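Local coordinates for protein aspartate-semialdehyde dehydrogenase 2 (Vibrio cholerae, PDB 2R00) that catalyses the NADPH-dependent reductive dephosphorylation of L-aspartyl-4-phosphate to L-aspartate-semialdehyde, a step toward lysine, methionine and threonine, at residues E150-T155 against P227-N232; V248-R253 against S305-W310. One frame throughout, in Å; residues are numbered along the deposited sequence.

Contact 1: residues E150-T155 against P227-N232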
loop_
_atom_site.group_PDB
_atom_site.type_symbol
_atom_site.label_atom_id
_atom_site.label_comp_id
_atom_site.label_asym_id
_atom_site.label_seq_id
_atom_site.Cartn_x
_atom_site.Cartn_y
_atom_site.Cartn_z
ATOM N N GLU A 150 -18.649 -5.476 -6.633
ATOM C CA GLU A 150 -18.715 -6.868 -6.219
ATOM C C GLU A 150 -17.768 -7.101 -5.046
ATOM O O GLU A 150 -18.151 -7.687 -4.032
ATOM C CB GLU A 150 -18.331 -7.757 -7.407
ATOM C CG GLU A 150 -18.524 -9.249 -7.213
ATOM C CD GLU A 150 -18.250 -10.036 -8.494
ATOM O OE1 GLU A 150 -18.844 -11.130 -8.664
ATOM O OE2 GLU A 150 -17.451 -9.552 -9.343
ATOM N N ARG A 151 -16.532 -6.619 -5.192
ATOM C CA ARG A 151 -15.498 -6.830 -4.195
ATOM C C ARG A 151 -14.577 -5.613 -4.073
ATOM O O ARG A 151 -14.176 -5.028 -5.080
ATOM C CB ARG A 151 -14.688 -8.067 -4.566
ATOM C CG ARG A 151 -13.774 -8.578 -3.468
ATOM C CD ARG A 151 -12.963 -9.783 -3.937
ATOM N NE ARG A 151 -13.673 -10.535 -4.969
ATOM C CZ ARG A 151 -13.225 -10.709 -6.209
ATOM N NH1 ARG A 151 -12.045 -10.208 -6.565
ATOM N NH2 ARG A 151 -13.949 -11.397 -7.086
ATOM N N ILE A 152 -14.273 -5.235 -2.827
ATOM C CA ILE A 152 -13.271 -4.197 -2.530
ATOM C C ILE A 152 -12.116 -4.837 -1.767
ATOM O O ILE A 152 -12.323 -5.472 -0.724
ATOM C CB ILE A 152 -13.841 -3.043 -1.648
ATOM C CG1 ILE A 152 -15.025 -2.345 -2.330
ATOM C CG2 ILE A 152 -12.741 -2.014 -1.316
ATOM C CD1 ILE A 152 -15.948 -1.574 -1.356
ATOM N N ASN A 153 -10.908 -4.677 -2.299
ATOM C CA ASN A 153 -9.691 -4.959 -1.557
ATOM C C ASN A 153 -8.984 -3.633 -1.265
ATOM O O ASN A 153 -8.691 -2.850 -2.178
ATOM C CB ASN A 153 -8.785 -5.923 -2.336
ATOM C CG ASN A 153 -9.303 -7.369 -2.306
ATOM O OD1 ASN A 153 -10.464 -7.627 -2.620
ATOM N ND2 ASN A 153 -8.440 -8.309 -1.923
ATOM N N VAL A 154 -8.730 -3.379 0.013
ATOM C CA VAL A 154 -8.222 -2.080 0.434
ATOM C C VAL A 154 -7.114 -2.229 1.478
ATOM O O VAL A 154 -7.239 -3.029 2.419
ATOM C CB VAL A 154 -9.363 -1.151 0.941
ATOM C CG1 VAL A 154 -10.150 -1.784 2.133
ATOM C CG2 VAL A 154 -8.834 0.250 1.294
ATOM N N THR A 155 -6.047 -1.449 1.304
ATOM C CA THR A 155 -4.971 -1.338 2.282
ATOM C C THR A 155 -4.945 0.086 2.845
ATOM O O THR A 155 -4.915 1.054 2.075
ATOM C CB THR A 155 -3.591 -1.688 1.654
ATOM O OG1 THR A 155 -3.632 -3.014 1.118
ATOM C CG2 THR A 155 -2.485 -1.618 2.708
ATOM N N PRO A 227 -25.177 -6.199 2.071
ATOM C CA PRO A 227 -24.481 -7.359 2.640
ATOM C C PRO A 227 -23.740 -8.211 1.609
ATOM O O PRO A 227 -22.896 -9.030 1.992
ATOM C CB PRO A 227 -25.613 -8.171 3.288
ATOM C CG PRO A 227 -26.861 -7.706 2.625
ATOM C CD PRO A 227 -26.636 -6.274 2.278
ATOM N N SER A 228 -24.036 -8.006 0.324
ATOM C CA SER A 228 -23.398 -8.763 -0.759
ATOM C C SER A 228 -22.017 -8.229 -1.174
ATOM O O SER A 228 -21.212 -8.968 -1.758
ATOM C CB SER A 228 -24.325 -8.894 -1.974
ATOM O OG SER A 228 -24.356 -7.708 -2.753
ATOM N N ILE A 229 -21.732 -6.965 -0.868
ATOM C CA ILE A 229 -20.404 -6.420 -1.167
ATOM C C ILE A 229 -19.367 -7.061 -0.266
ATOM O O ILE A 229 -19.445 -6.971 0.963
ATOM C CB ILE A 229 -20.302 -4.895 -1.027
ATOM C CG1 ILE A 229 -21.443 -4.202 -1.762
ATOM C CG2 ILE A 229 -18.983 -4.413 -1.608
ATOM C CD1 ILE A 229 -21.388 -2.676 -1.677
ATOM N N MET A 230 -18.396 -7.713 -0.889
ATOM C CA MET A 230 -17.271 -8.263 -0.143
ATOM C C MET A 230 -16.172 -7.214 0.006
ATOM O O MET A 230 -15.862 -6.477 -0.932
ATOM C CB MET A 230 -16.770 -9.553 -0.794
ATOM C CG MET A 230 -17.806 -10.711 -0.750
ATOM S SD MET A 230 -18.234 -11.322 0.916
ATOM C CE MET A 230 -19.792 -10.477 1.235
ATOM N N VAL A 231 -15.618 -7.138 1.212
ATOM C CA VAL A 231 -14.600 -6.156 1.556
ATOM C C VAL A 231 -13.440 -6.900 2.208
ATOM O O VAL A 231 -13.628 -7.646 3.168
ATOM C CB VAL A 231 -15.134 -5.088 2.541
ATOM C CG1 VAL A 231 -14.103 -3.970 2.720
ATOM C CG2 VAL A 231 -16.497 -4.515 2.070
ATOM N N ASN A 232 -12.245 -6.693 1.680
ATOM C CA ASN A 232 -11.052 -7.380 2.169
ATOM C C ASN A 232 -9.971 -6.364 2.540
ATOM O O ASN A 232 -9.159 -5.984 1.691
ATOM C CB ASN A 232 -10.577 -8.355 1.087
ATOM C CG ASN A 232 -11.672 -9.335 0.680
ATOM O OD1 ASN A 232 -12.131 -10.116 1.501
ATOM N ND2 ASN A 232 -12.118 -9.263 -0.571
#
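Four backbone hydrogen bonds join Glu150-Thr155 to the start of strand 230-238 in parallel register, pairing Arg151 with Met230, Ile152 with Val231 and Asn153 with Asn232. Met230 N reaches Glu150 O, Ile152 N binds Met230 O at 2.8 Å, Asn232 N binds Ile152 O at 2.7 Å, and Val154 N closes the series on Asn232 O.

One side-chain hydrogen bond runs beside these. Asn232 ND2 donates to Asn153 OD1 at 3.1 Å; the acceptor lies in the amide plane of Asn232, whereas the donor stands above the carbonyl plane of Asn153, the two amides being turned 57° apart. Asn153 CG sits beside its own backbone N (chi1 -75°), which swings the amide toward the neighbouring strand. The far ends of both amides are used too: Asn153 ND2 bonds Asp300 OD1 and Asn232 OD1 bonds Ile301 N, each of the second subunit.

Packing follows on both faces. The aliphatic CG of Arg151 lies 3.4 Å from Asn232 ND2, on the face of the asparagines. On the face of Ile152 and Val231, Ile152 CD1 makes apolar contact at 4.2 Å with CG2 of Ile229, just before the strand; helix 211-223 packs over Ile152 and Val231, and helix 131-147 over Ile152 as well.

With one amide end spent within the sheet and the other on the partner chain, each asparagine is probably held against rotation, and the pair ties this edge of the sheet to the dimer interface.

Contact 2: residues V248-R253 against S305-W310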
loop_
_atom_site.group_PDB
_atom_site.type_symbol
_atom_site.label_atom_id
_atom_site.label_comp_id
_atom_site.label_asym_id
_atom_site.label_seq_id
_atom_site.Cartn_x
_atom_site.Cartn_y
_atom_site.Cartn_z
ATOM N N VAL A 248 -6.836 1.322 -2.993
ATOM C CA VAL A 248 -8.136 0.669 -3.196
ATOM C C VAL A 248 -8.195 -0.046 -4.535
ATOM O O VAL A 248 -7.929 0.551 -5.588
ATOM C CB VAL A 248 -9.338 1.679 -3.135
ATOM C CG1 VAL A 248 -10.677 0.926 -3.125
ATOM C CG2 VAL A 248 -9.234 2.588 -1.920
ATOM N N HIS A 249 -8.532 -1.333 -4.486
ATOM C CA HIS A 249 -8.899 -2.060 -5.688
ATOM C C HIS A 249 -10.369 -2.459 -5.606
ATOM O O HIS A 249 -10.803 -3.017 -4.590
ATOM C CB HIS A 249 -8.039 -3.313 -5.886
ATOM C CG HIS A 249 -8.486 -4.157 -7.040
ATOM N ND1 HIS A 249 -8.107 -3.904 -8.340
ATOM C CD2 HIS A 249 -9.316 -5.226 -7.092
ATOM C CE1 HIS A 249 -8.667 -4.797 -9.139
ATOM N NE2 HIS A 249 -9.407 -5.607 -8.406
ATOM N N VAL A 250 -11.119 -2.173 -6.669
ATOM C CA VAL A 250 -12.521 -2.572 -6.748
ATOM C C VAL A 250 -12.825 -3.444 -7.967
ATOM O O VAL A 250 -12.377 -3.179 -9.080
ATOM C CB VAL A 250 -13.510 -1.362 -6.651
ATOM C CG1 VAL A 250 -13.303 -0.623 -5.332
ATOM C CG2 VAL A 250 -13.351 -0.408 -7.804
ATOM N N GLU A 251 -13.563 -4.511 -7.714
ATOM C CA GLU A 251 -14.083 -5.377 -8.747
ATOM C C GLU A 251 -15.517 -4.897 -8.979
ATOM O O GLU A 251 -16.361 -4.973 -8.074
ATOM C CB GLU A 251 -14.041 -6.820 -8.249
ATOM C CG GLU A 251 -14.085 -7.878 -9.314
ATOM C CD GLU A 251 -12.914 -7.828 -10.280
ATOM O OE1 GLU A 251 -13.168 -8.070 -11.468
ATOM O OE2 GLU A 251 -11.763 -7.546 -9.880
ATOM N N THR A 252 -15.763 -4.337 -10.159
ATOM C CA THR A 252 -17.075 -3.757 -10.486
ATOM C C THR A 252 -17.987 -4.802 -11.140
ATOM O O THR A 252 -17.520 -5.871 -11.550
ATOM C CB THR A 252 -16.938 -2.510 -11.389
ATOM O OG1 THR A 252 -16.319 -2.878 -12.624
ATOM C CG2 THR A 252 -16.097 -1.435 -10.711
ATOM N N ARG A 253 -19.288 -4.517 -11.213
ATOM C CA ARG A 253 -20.224 -5.477 -11.812
ATOM C C ARG A 253 -20.350 -5.257 -13.322
ATOM O O ARG A 253 -20.793 -6.144 -14.046
ATOM C CB ARG A 253 -21.592 -5.464 -11.109
ATOM C CG ARG A 253 -21.541 -5.844 -9.631
ATOM C CD ARG A 253 -22.927 -6.150 -9.061
ATOM N NE ARG A 253 -22.912 -6.283 -7.601
ATOM C CZ ARG A 253 -22.624 -7.404 -6.938
ATOM N NH1 ARG A 253 -22.327 -8.522 -7.587
ATOM N NH2 ARG A 253 -22.642 -7.415 -5.612
ATOM N N SER A 305 -13.220 -4.207 -15.591
ATOM C CA SER A 305 -14.062 -4.334 -14.399
ATOM C C SER A 305 -13.201 -4.359 -13.116
ATOM O O SER A 305 -13.691 -4.624 -12.010
ATOM C CB SER A 305 -15.046 -5.513 -14.509
ATOM O OG SER A 305 -14.395 -6.769 -14.448
ATOM N N GLY A 306 -11.909 -4.066 -13.281
ATOM C CA GLY A 306 -11.021 -3.802 -12.162
ATOM C C GLY A 306 -10.554 -2.359 -12.196
ATOM O O GLY A 306 -9.982 -1.902 -13.193
ATOM N N ILE A 307 -10.811 -1.637 -11.109
ATOM C CA ILE A 307 -10.402 -0.235 -10.985
ATOM C C ILE A 307 -9.545 -0.045 -9.728
ATOM O O ILE A 307 -9.840 -0.612 -8.663
ATOM C CB ILE A 307 -11.636 0.732 -11.023
ATOM C CG1 ILE A 307 -11.935 1.162 -12.462
ATOM C CG2 ILE A 307 -11.425 1.990 -10.172
ATOM C CD1 ILE A 307 -11.035 2.332 -12.962
ATOM N N ASN A 308 -8.478 0.738 -9.882
ATOM C CA ASN A 308 -7.517 1.021 -8.826
ATOM C C ASN A 308 -7.423 2.524 -8.592
ATOM O O ASN A 308 -7.461 3.303 -9.537
ATOM C CB ASN A 308 -6.128 0.502 -9.213
ATOM C CG ASN A 308 -6.104 -0.992 -9.420
ATOM O OD1 ASN A 308 -6.012 -1.760 -8.460
ATOM N ND2 ASN A 308 -6.185 -1.417 -10.677
ATOM N N LEU A 309 -7.293 2.914 -7.329
ATOM C CA LEU A 309 -7.106 4.310 -6.947
ATOM C C LEU A 309 -6.503 4.366 -5.554
ATOM O O LEU A 309 -6.617 3.409 -4.788
ATOM C CB LEU A 309 -8.436 5.083 -6.976
ATOM C CG LEU A 309 -9.562 4.611 -6.038
ATOM C CD1 LEU A 309 -10.423 5.771 -5.613
ATOM C CD2 LEU A 309 -10.402 3.527 -6.671
ATOM N N TRP A 310 -5.851 5.482 -5.246
ATOM C CA TRP A 310 -5.375 5.782 -3.904
ATOM C C TRP A 310 -6.109 6.997 -3.372
ATOM O O TRP A 310 -6.436 7.915 -4.121
ATOM C CB TRP A 310 -3.871 6.053 -3.905
ATOM C CG TRP A 310 -3.032 4.799 -3.995
ATOM C CD1 TRP A 310 -3.055 3.865 -4.996
ATOM C CD2 TRP A 310 -2.038 4.360 -3.059
ATOM N NE1 TRP A 310 -2.143 2.866 -4.734
ATOM C CE2 TRP A 310 -1.502 3.148 -3.555
ATOM C CE3 TRP A 310 -1.551 4.870 -1.846
ATOM C CZ2 TRP A 310 -0.503 2.441 -2.881
ATOM C CZ3 TRP A 310 -0.567 4.169 -1.178
ATOM C CH2 TRP A 310 -0.044 2.969 -1.698
HETATM O O HOH W 1 -4.635 -0.346 -5.855
#
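Val250 N donates to Ile307 O at 2.8 Å in a nearly straight bond (172° at the hydrogen), and Ile307 N returns one to Val250 O. Val248 and Leu309 likewise bond in both directions, with Val248 N to Leu309 O at 2.8 Å, and Thr252 N closes on Ser305 O at 2.8 Å, making five backbone bonds between the strands.

Among the side chains, His249 ND1 donates to Asn308 OD1 at 3.0 Å across a non-hydrogen-bonded pair. The oxygen lies at the imidazole edge, near the ring plane, but ND1 stands 46° out of the amide plane, so the carbonyl is approached from above. The turn of the ring about chi2 (84°) lets ND1 face Asn308 while NE2 comes near Glu251 OE2, where the bond is weak. Asn308 OD1 also accepts from a water that reaches weakly to Val248 O, while Asn308 ND2 is taken by Asp300 OD1 of the same chain. Ser305 OG adds only a weak bond to Glu251 OE1.

The opposite face is apolar. Val250 and Ile307 run alongside each other, with Val250 CG2 3.8 Å from Ile307 CB. Val248 CB meets Leu309 CD2 at 4.1 Å, and Leu140 of helix 131-147 packs against both valines.

Alternating hydrogen-bonded and non-hydrogen-bonded pairs mark adjacent antiparallel strands, here in the mixed sheet of the C-terminal dimerization domain, its polar face toward the second subunit and its apolar face against helix 131-147.

In the fold
Contacts 1 and 2 are successive parts of one mixed sheet, their centres about 10 Å apart: strand 149-159 is neighbour to both 230-238 and 244-252, and the latter pairs with 306-313. Glu150 N to Glu251 O and Arg151 O to Glu251 N, both 2.8 Å, probably hydrogen-bond the two contacts; with Glu150 and Arg151 both facing Glu251, this is a classic beta bulge. On the face of Ile152 and Val250, Ile152 CG1 packs 3.9 Å from Val250 CG1. Both contacts touch the second subunit. The side chain of His244, the predicted proton acceptor, is about 8 Å from that of Val154 and about 9 Å from that of Val248.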